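Local coordinates for DynE8 (Micromonospora chersina, PDB 4AMM), which is the iterative polyketide synthase of enediyne (dynemicin) biosynthesis, represented here by its acyltransferase domain, which probably loads acyl units for chain extension, at residues L218-D221 and L222-R226; E227-G231 and T232-V236; G338-A342 and D343-E347. All coordinates share one frame; numbering follows the deposited sequence. Where two conformers were deposited one is given.

Contact 1 (L218-D221 and L222-R226); sequences LRAD and LAAAR
Asp221 is the N-cap of helix 222-229, and its side chain and backbone meet the first turn of that helix just after strand 213-218 ends. The junction lies in the ferredoxin-like small subdomain of the acyltransferase, where this strand and helix form the first beta-alpha unit. Leu222 begins the helix with its CB against the carbonyl carbon of Asp221, while the rest of its side chain leads off to Val236 and Asp239 of strand 235-241. One step on, Ala223 touches the capping carboxylate through its methyl, CB lying 3.8 Å from Asp221 OD1. Ala224 supplies the capping bond: its N-H meets Asp221 OD1 at 2.9 Å, with an angle of 157° at the hydrogen, and approaches the oxygen almost in line with CG-OD1. The carboxylate folds over the start of the helix because CG of Asp221 sits between the backbone N and the carbonyl carbon (chi1 67°). The bond satisfies an amide of the first turn, which has no earlier helical carbonyl to bind, and holds the carboxylate over it. The methyl of Ala224 also meets Ala220, CB to CB at 3.8 Å, and Ile266 packs on Ala220. At Ala225 the regular helical pattern takes over, its N-H donating to Asp221 O at 2.9 Å in a nearly straight bond of 166°. The same residue turns its methyl into the interior, against Val245 of strand 244-250, on which Leu218 packs too, at Val247; Leu218 CD1 rests 3.8 Å from Ala225 CB.

Contact 2 (E227-G231 and T232-V236); sequences ELAAG and TGAVV
A tight C-terminal turn, held by polar bonds to one carbonyl, connects helix 222-229 to strand 235-241 at the edge of the small subdomain. Its centre is Ala229 O, at the last helical residue, which takes two bonds from Thr232. The hydroxyl OG1 of Thr232 donates to Ala229 O at 2.6 Å, tilted 30° from the carbonyl plane, and the backbone N of Thr232 gives a second bond to Ala229 O at 2.9 Å. Both donors approach from the same face of that plane, so the carbonyl is gripped on one side by a single residue. Thr232 reaches it with OG1 placed between its own backbone N and carbonyl carbon (chi1 68°). Thr232 OG1 is used twice, for it also accepts from Ala234 N at 2.9 Å, tying the amide just before the strand to the side chain. Thr232 CG2, the other branch, lies 3.4 Å from Leu228 O, while Val257 of helix 251-264 packs on the threonine. A valine in place of Thr232 would probably leave Ala234 N without its side-chain acceptor and Ala229 O with one bond fewer, freeing the turn to shift. Apolar contact is slight, Ala229 CB and Ala234 CB standing 4.5 Å apart. Gly231 and Gly233 carry the chain round with positive phi, and at Gly233 a side chain would press on the preceding carbonyl oxygen. Arg256 binds Thr232 O from helix 251-264. With OG1 accepting from the amide two residues on, the arrangement is an ST turn set directly behind a helix C terminus.

Contact 3 (G338-A342 and D343-E347); sequences GLLDA and DLLVE
Leu340 and Leu345 meet through their methyl groups across the bend that leads from helix 333-339 into strand 344-347, and this pair, with Ala342, makes up the apolar part of the contact. The two leucine side chains pass at a slant, CD2 of Leu340 approaching CD2 of Leu345 to 3.8 Å. That same CD2 of Leu345 lies 4.0 Å from the methyl CB of Ala342, so one branch of the leucine lies against both Leu340 and Ala342. Leu340 can extend to it because its CG stands anti to the backbone N (chi1 -175°), whereas Leu345 has CG anti to its carbonyl carbon (chi1 -64°), which brings its end back toward the loop. Beyond them Leu345 continues into the core against Leu102 and Ala365. At the bend itself Ala342 CB also lies 3.6 Å from Leu344 O. No hydrogen bond joins 338-342 to 343-347, and several polar groups of the bend are bound instead by neighbouring arginines. Arg363 donates to both Leu340 O and Ala342 O, while Arg98 serves Asp341 O through its side chain and Asp343 OD2 through its backbone N. The carboxylates of Asp341 and Asp343 stay apart, OD1 to OD1 at 5.5 Å, and Asp343 OD1 has a long, weak ion pair with Arg81. Strand 344-347 then runs between strands 99-103 and 365-367, so the bend is the helix-to-strand connection of a parallel alpha/beta sheet, that of the large, hydrolase-like subdomain of acyltransferases.

From the N terminus the chain first forms contact 1, where strand 213-218 turns into helix 222-229, and then contact 2, where the same helix ends and turns toward strand 235-241. Contacts 1 and 2 thus bracket one helix, start and finish, and touch where Leu222 and Arg226 meet Val236 and where Leu218 meets Leu228. Both belong to the mixed sheet with its covering helices. Contact 3 comes later and joins the end of helix 333-339 to strand 344-347 of the parallel sheet, its nearest atoms about 13 Å from contact 1 and about 15 Å from contact 2. Each contact closes a short local turn, all three follow in series, and none encloses or crosses another.

Contact 1 (L218-D221 and L222-R226)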
ATOM      1  N   LEU A 218     -15.627  -3.950  11.566  1.00 11.21           N
ATOM      2  CA  LEU A 218     -16.203  -3.095  12.597  1.00 11.78           C
ATOM      3  C   LEU A 218     -15.530  -1.721  12.570  1.00 12.73           C
ATOM      4  O   LEU A 218     -14.261  -1.613  12.545  1.00 12.55           O
ATOM      5  CB  LEU A 218     -15.974  -3.670  14.022  1.00 11.89           C
ATOM      6  CG  LEU A 218     -16.422  -5.125  14.217  1.00 11.64           C
ATOM      7  CD1 LEU A 218     -15.945  -5.741  15.514  1.00 14.04           C
ATOM      8  CD2 LEU A 218     -17.934  -5.224  14.130  1.00 14.26           C
ATOM      9  N   ARG A 219     -16.346  -0.655  12.679  1.00 11.99           N
ATOM     10  CA  ARG A 219     -15.793   0.710  12.843  1.00 14.01           C
ATOM     11  C   ARG A 219     -15.584   0.974  14.311  1.00 14.43           C
ATOM     12  O   ARG A 219     -16.402   1.563  14.989  1.00 16.09           O
ATOM     13  CB  ARG A 219     -16.861   1.641  12.244  1.00 14.65           C
ATOM     14  CG  ARG A 219     -16.467   3.120  12.242  1.00 18.89           C
ATOM     15  CD  ARG A 219     -15.341   3.506  11.269  1.00 21.25           C
ATOM     16  NE  ARG A 219     -15.495   3.153   9.825  1.00 21.26           N
ATOM     17  CZ  ARG A 219     -16.214   3.737   8.852  1.00 31.02           C
ATOM     18  NH1 ARG A 219     -17.050   4.773   9.040  1.00 29.66           N
ATOM     19  NH2 ARG A 219     -16.117   3.214   7.629  1.00 34.74           N
ATOM     20  N   ALA A 220     -14.472   0.456  14.816  1.00 13.01           N
ATOM     21  CA  ALA A 220     -14.157   0.409  16.233  1.00 14.17           C
ATOM     22  C   ALA A 220     -12.693  -0.047  16.362  1.00 14.17           C
ATOM     23  O   ALA A 220     -12.080  -0.535  15.392  1.00 14.75           O
ATOM     24  CB  ALA A 220     -15.076  -0.625  16.936  1.00 17.08           C
ATOM     25  N   ASP A 221     -12.134   0.151  17.569  1.00 13.14           N
ATOM     26  CA  ASP A 221     -10.787  -0.260  17.850  1.00 12.89           C
ATOM     27  C   ASP A 221     -10.665  -1.679  18.355  1.00 13.30           C
ATOM     28  O   ASP A 221     -11.663  -2.376  18.554  1.00 13.42           O
ATOM     29  CB  ASP A 221     -10.079   0.752  18.764  1.00 15.02           C
ATOM     30  CG  ASP A 221     -10.643   0.826  20.144  1.00 17.98           C
ATOM     31  OD1 ASP A 221     -11.289  -0.041  20.708  1.00 18.06           O
ATOM     32  OD2 ASP A 221     -10.365   1.874  20.801  1.00 22.49           O
ATOM     33  N   LEU A 222      -9.434  -2.117  18.586  1.00 12.81           N
ATOM     34  CA  LEU A 222      -9.197  -3.528  18.959  1.00 13.21           C
ATOM     35  C   LEU A 222      -9.899  -3.895  20.276  1.00 13.08           C
ATOM     36  O   LEU A 222     -10.552  -4.957  20.354  1.00 13.17           O
ATOM     37  CB  LEU A 222      -7.679  -3.731  19.023  1.00 11.39           C
ATOM     38  CG  LEU A 222      -7.257  -5.163  19.450  1.00 13.26           C
ATOM     39  CD1 LEU A 222      -7.624  -6.178  18.393  1.00 13.62           C
ATOM     40  CD2 LEU A 222      -5.774  -5.191  19.611  1.00 15.90           C
ATOM     41  N   ALA A 223      -9.791  -3.074  21.290  1.00 13.06           N
ATOM     42  CA  ALA A 223     -10.490  -3.387  22.549  1.00 13.44           C
ATOM     43  C   ALA A 223     -11.998  -3.435  22.366  1.00 12.26           C
ATOM     44  O   ALA A 223     -12.664  -4.311  22.950  1.00 13.09           O
ATOM     45  CB  ALA A 223     -10.213  -2.306  23.563  1.00 14.86           C
ATOM     46  N   ALA A 224     -12.578  -2.521  21.550  1.00 13.96           N
ATOM     47  CA  ALA A 224     -13.988  -2.582  21.392  1.00 14.01           C
ATOM     48  C   ALA A 224     -14.345  -3.849  20.630  1.00 12.57           C
ATOM     49  O   ALA A 224     -15.410  -4.467  20.943  1.00 14.18           O
ATOM     50  CB  ALA A 224     -14.454  -1.331  20.650  1.00 14.22           C
ATOM     51  N   ALA A 225     -13.566  -4.216  19.620  1.00 12.03           N
ATOM     52  CA  ALA A 225     -13.838  -5.465  18.900  1.00 11.84           C
ATOM     53  C   ALA A 225     -13.803  -6.692  19.775  1.00 11.87           C
ATOM     54  O   ALA A 225     -14.615  -7.599  19.664  1.00 13.33           O
ATOM     55  CB  ALA A 225     -12.892  -5.637  17.769  1.00 12.21           C
ATOM     56  N   ARG A 226     -12.794  -6.742  20.649  1.00 11.29           N
ATOM     57  CA  ARG A 226     -12.661  -7.876  21.552  1.00 11.76           C
ATOM     58  C   ARG A 226     -13.748  -7.917  22.542  1.00 12.85           C
ATOM     59  O   ARG A 226     -14.209  -8.999  22.924  1.00 14.17           O
ATOM     60  CB  ARG A 226     -11.263  -7.821  22.243  1.00 12.25           C
ATOM     61  CG  ARG A 226     -10.150  -8.245  21.284  1.00 12.17           C
ATOM     62  CD  ARG A 226      -9.567  -9.638  21.721  1.00 11.45           C
ATOM     63  NE  ARG A 226      -8.700 -10.227  20.714  1.00 11.00           N
ATOM     64  CZ  ARG A 226      -7.455  -9.855  20.453  1.00 12.02           C
ATOM     65  NH1 ARG A 226      -6.865  -8.821  21.120  1.00 13.28           N
ATOM     66  NH2 ARG A 226      -6.789 -10.514  19.480  1.00 12.40           N
TER

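Contact 2 (E227-G231 and T232-V236)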
ATOM      1  N   GLU A 227     -14.250  -6.760  22.995  1.00 12.85           N
ATOM      2  CA  GLU A 227     -15.459  -6.773  23.866  1.00 13.78           C
ATOM      3  C   GLU A 227     -16.712  -7.289  23.132  1.00 13.53           C
ATOM      4  O   GLU A 227     -17.425  -8.138  23.679  1.00 15.76           O
ATOM      5  CB  GLU A 227     -15.693  -5.349  24.375  1.00 16.20           C
ATOM      6  CG  GLU A 227     -16.876  -5.248  25.380  1.00 20.71           C
ATOM      7  CD  GLU A 227     -17.304  -3.799  25.615  1.00 35.53           C
ATOM      8  OE1 GLU A 227     -16.638  -3.130  26.412  1.00 42.27           O
ATOM      9  OE2 GLU A 227     -18.304  -3.328  24.996  1.00 42.37           O
ATOM     10  N   LEU A 228     -16.910  -6.879  21.879  1.00 13.62           N
ATOM     11  CA  LEU A 228     -18.061  -7.370  21.119  1.00 15.83           C
ATOM     12  C   LEU A 228     -17.955  -8.864  20.832  1.00 15.08           C
ATOM     13  O   LEU A 228     -18.974  -9.592  20.818  1.00 17.34           O
ATOM     14  CB  LEU A 228     -18.218  -6.628  19.768  1.00 16.64           C
ATOM     15  CG  LEU A 228     -18.558  -5.141  19.817  1.00 16.40           C
ATOM     16  CD1 LEU A 228     -18.548  -4.466  18.430  1.00 18.17           C
ATOM     17  CD2 LEU A 228     -19.960  -4.953  20.412  1.00 20.12           C
ATOM     18  N   ALA A 229     -16.740  -9.335  20.573  1.00 14.20           N
ATOM     19  CA  ALA A 229     -16.529 -10.722  20.196  1.00 14.17           C
ATOM     20  C   ALA A 229     -16.460 -11.678  21.394  1.00 14.49           C
ATOM     21  O   ALA A 229     -16.516 -12.909  21.196  1.00 13.32           O
ATOM     22  CB  ALA A 229     -15.241 -10.867  19.375  1.00 14.47           C
ATOM     23  N   ALA A 230     -16.331 -11.154  22.610  1.00 14.17           N
ATOM     24  CA  ALA A 230     -16.066 -12.005  23.783  1.00 13.94           C
ATOM     25  C   ALA A 230     -17.205 -12.970  24.021  1.00 14.95           C
ATOM     26  O   ALA A 230     -18.371 -12.557  24.043  1.00 16.55           O
ATOM     27  CB  ALA A 230     -15.768 -11.148  25.012  1.00 16.84           C
ATOM     28  N   GLY A 231     -16.894 -14.255  24.054  1.00 15.02           N
ATOM     29  CA  GLY A 231     -17.881 -15.298  24.317  1.00 14.57           C
ATOM     30  C   GLY A 231     -18.663 -15.692  23.050  1.00 14.89           C
ATOM     31  O   GLY A 231     -19.502 -16.596  23.091  1.00 18.09           O
ATOM     32  N   THR A 232     -18.424 -15.031  21.933  1.00 13.25           N
ATOM     33  CA  THR A 232     -19.230 -15.275  20.700  1.00 12.75           C
ATOM     34  C   THR A 232     -18.693 -16.406  19.826  1.00 12.38           C
ATOM     35  O   THR A 232     -19.403 -16.931  18.979  1.00 13.98           O
ATOM     36  CB  THR A 232     -19.344 -14.097  19.814  1.00 12.64           C
ATOM     37  OG1 THR A 232     -18.034 -13.784  19.211  1.00 12.15           O
ATOM     38  CG2 THR A 232     -19.912 -12.877  20.499  1.00 13.39           C
ATOM     39  N   GLY A 233     -17.391 -16.745  19.999  1.00 12.24           N
ATOM     40  CA  GLY A 233     -16.699 -17.607  19.047  1.00 12.35           C
ATOM     41  C   GLY A 233     -15.991 -16.876  17.926  1.00 12.43           C
ATOM     42  O   GLY A 233     -15.112 -17.493  17.306  1.00 13.26           O
ATOM     43  N   ALA A 234     -16.397 -15.654  17.635  1.00 11.34           N
ATOM     44  CA  ALA A 234     -15.636 -14.916  16.608  1.00 11.82           C
ATOM     45  C   ALA A 234     -14.366 -14.415  17.189  1.00 10.94           C
ATOM     46  O   ALA A 234     -14.252 -14.207  18.406  1.00 12.36           O
ATOM     47  CB  ALA A 234     -16.503 -13.731  16.171  1.00 12.55           C
ATOM     48  N   VAL A 235     -13.379 -14.188  16.299  1.00  9.75           N
ATOM     49  CA  VAL A 235     -12.026 -13.713  16.730  1.00  8.93           C
ATOM     50  C   VAL A 235     -11.574 -12.606  15.867  1.00  9.25           C
ATOM     51  O   VAL A 235     -12.023 -12.413  14.707  1.00  9.99           O
ATOM     52  CB  VAL A 235     -11.008 -14.858  16.684  1.00 11.07           C
ATOM     53  CG1 VAL A 235     -11.490 -15.996  17.687  1.00 13.10           C
ATOM     54  CG2 VAL A 235     -10.746 -15.362  15.296  1.00 11.18           C
ATOM     55  N   VAL A 236     -10.606 -11.818  16.369  1.00  9.44           N
ATOM     56  CA  VAL A 236     -10.016 -10.772  15.543  1.00  8.87           C
ATOM     57  C   VAL A 236      -9.217 -11.370  14.426  1.00  8.82           C
ATOM     58  O   VAL A 236      -8.355 -12.272  14.651  1.00  9.39           O
ATOM     59  CB  VAL A 236      -9.122  -9.889  16.425  1.00  8.86           C
ATOM     60  CG1 VAL A 236      -8.388  -8.865  15.616  1.00 12.38           C
ATOM     61  CG2 VAL A 236      -9.988  -9.091  17.448  1.00 11.24           C
TER

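Contact 3 (G338-A342 and D343-E347)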
ATOM      1  N   GLY A 338       2.883   1.141  12.877  1.00 13.47           N
ATOM      2  CA  GLY A 338       3.419   1.992  13.948  1.00 14.85           C
ATOM      3  C   GLY A 338       4.922   1.773  14.040  1.00 15.75           C
ATOM      4  O   GLY A 338       5.640   2.764  14.417  1.00 20.04           O
ATOM      5  N   LEU A 339       5.449   0.608  13.710  1.00 15.48           N
ATOM      6  CA  LEU A 339       6.907   0.376  13.798  1.00 16.66           C
ATOM      7  C   LEU A 339       7.603   1.094  12.694  1.00 17.83           C
ATOM      8  O   LEU A 339       8.783   1.517  12.859  1.00 18.16           O
ATOM      9  CB  LEU A 339       7.216  -1.120  13.654  1.00 19.38           C
ATOM     10  CG  LEU A 339       6.935  -1.957  14.874  1.00 23.16           C
ATOM     11  CD1 LEU A 339       7.221  -3.393  14.424  1.00 27.34           C
ATOM     12  CD2 LEU A 339       7.864  -1.601  16.054  1.00 25.70           C
ATOM     13  N   LEU A 340       7.014   1.181  11.512  1.00 17.00           N
ATOM     14  CA  LEU A 340       7.687   1.712  10.347  1.00 18.12           C
ATOM     15  C   LEU A 340       7.705   3.215  10.481  1.00 21.05           C
ATOM     16  O   LEU A 340       6.703   3.868  10.351  1.00 22.68           O
ATOM     17  CB  LEU A 340       6.956   1.139   9.075  1.00 18.58           C
ATOM     18  CG  LEU A 340       7.456   1.403   7.678  1.00 17.84           C
ATOM     19  CD1 LEU A 340       8.962   1.057   7.456  1.00 19.65           C
ATOM     20  CD2 LEU A 340       6.526   0.680   6.662  1.00 19.56           C
ATOM     21  N   ASP A 341       8.852   3.794  10.814  1.00 21.61           N
ATOM     22  CA  ASP A 341       8.992   5.242  11.052  1.00 23.34           C
ATOM     23  C   ASP A 341       9.316   5.899   9.718  1.00 21.81           C
ATOM     24  O   ASP A 341      10.416   5.732   9.186  1.00 23.79           O
ATOM     25  CB  ASP A 341      10.083   5.436  12.089  1.00 23.52           C
ATOM     26  CG  ASP A 341      10.554   6.945  12.209  1.00 31.59           C
ATOM     27  OD1 ASP A 341       9.791   7.892  11.834  1.00 33.79           O
ATOM     28  OD2 ASP A 341      11.721   7.153  12.661  1.00 35.98           O
ATOM     29  N   ALA A 342       8.317   6.537   9.117  1.00 21.06           N
ATOM     30  CA  ALA A 342       8.501   7.019   7.776  1.00 18.42           C
ATOM     31  C   ALA A 342       7.619   8.217   7.604  1.00 18.84           C
ATOM     32  O   ALA A 342       6.442   8.202   7.988  1.00 19.42           O
ATOM     33  CB  ALA A 342       8.109   5.945   6.716  1.00 20.44           C
ATOM     34  N   ASP A 343       8.131   9.268   7.029  1.00 17.48           N
ATOM     35  CA  ASP A 343       7.356  10.413   6.701  1.00 17.49           C
ATOM     36  C   ASP A 343       6.394  10.219   5.556  1.00 17.30           C
ATOM     37  O   ASP A 343       5.339  10.880   5.482  1.00 20.00           O
ATOM     38  CB  ASP A 343       8.307  11.523   6.289  1.00 18.82           C
ATOM     39  CG  ASP A 343       9.390  11.772   7.330  1.00 23.86           C
ATOM     40  OD1 ASP A 343       8.975  12.166   8.453  1.00 30.32           O
ATOM     41  OD2 ASP A 343      10.596  11.533   7.094  1.00 22.50           O
ATOM     42  N   LEU A 344       6.725   9.290   4.672  1.00 14.91           N
ATOM     43  CA  LEU A 344       5.877   9.023   3.566  0.50 15.37           C
ATOM     44  C   LEU A 344       5.912   7.498   3.283  1.00 14.01           C
ATOM     45  O   LEU A 344       6.938   6.838   3.409  1.00 14.34           O
ATOM     46  CB  LEU A 344       6.389   9.923   2.425  0.50 16.21           C
ATOM     47  CG  LEU A 344       5.696   9.904   1.105  0.50 18.31           C
ATOM     48  CD1 LEU A 344       6.027  11.213   0.476  0.50 19.83           C
ATOM     49  CD2 LEU A 344       6.255   8.717   0.310  0.50 21.87           C
ATOM     50  N   LEU A 345       4.754   6.934   2.918  1.00 13.91           N
ATOM     51  CA  LEU A 345       4.676   5.508   2.593  1.00 12.66           C
ATOM     52  C   LEU A 345       4.303   5.390   1.135  1.00 11.95           C
ATOM     53  O   LEU A 345       3.416   6.134   0.658  1.00 12.33           O
ATOM     54  CB  LEU A 345       3.581   4.870   3.462  1.00 12.27           C
ATOM     55  CG  LEU A 345       3.906   4.919   4.924  1.00 13.56           C
ATOM     56  CD1 LEU A 345       2.719   4.764   5.799  1.00 16.30           C
ATOM     57  CD2 LEU A 345       4.965   3.873   5.249  1.00 15.08           C
ATOM     58  N   VAL A 346       4.880   4.471   0.410  1.00 11.52           N
ATOM     59  CA  VAL A 346       4.533   4.205  -0.955  1.00 11.84           C
ATOM     60  C   VAL A 346       4.077   2.774  -1.070  1.00 12.33           C
ATOM     61  O   VAL A 346       4.786   1.825  -0.666  1.00 12.09           O
ATOM     62  CB  VAL A 346       5.792   4.435  -1.899  1.00 13.29           C
ATOM     63  CG1 VAL A 346       5.405   4.031  -3.340  1.00 13.41           C
ATOM     64  CG2 VAL A 346       6.161   5.933  -1.817  1.00 15.83           C
ATOM     65  N   GLU A 347       2.855   2.583  -1.543  1.00 12.43           N
ATOM     66  CA  GLU A 347       2.315   1.223  -1.778  1.00 12.55           C
ATOM     67  C   GLU A 347       2.784   0.662  -3.108  1.00 13.12           C
ATOM     68  O   GLU A 347       2.718   1.352  -4.158  1.00 14.98           O
ATOM     69  CB  GLU A 347       0.774   1.321  -1.648  1.00 13.30           C
ATOM     70  CG  GLU A 347       0.048  -0.022  -1.840  1.00 17.21           C
ATOM     71  CD  GLU A 347      -1.459   0.105  -1.603  1.00 20.48           C
ATOM     72  OE1 GLU A 347      -1.966   1.228  -1.405  1.00 18.11           O
ATOM     73  OE2 GLU A 347      -2.045  -0.937  -1.418  1.00 20.47           O
TER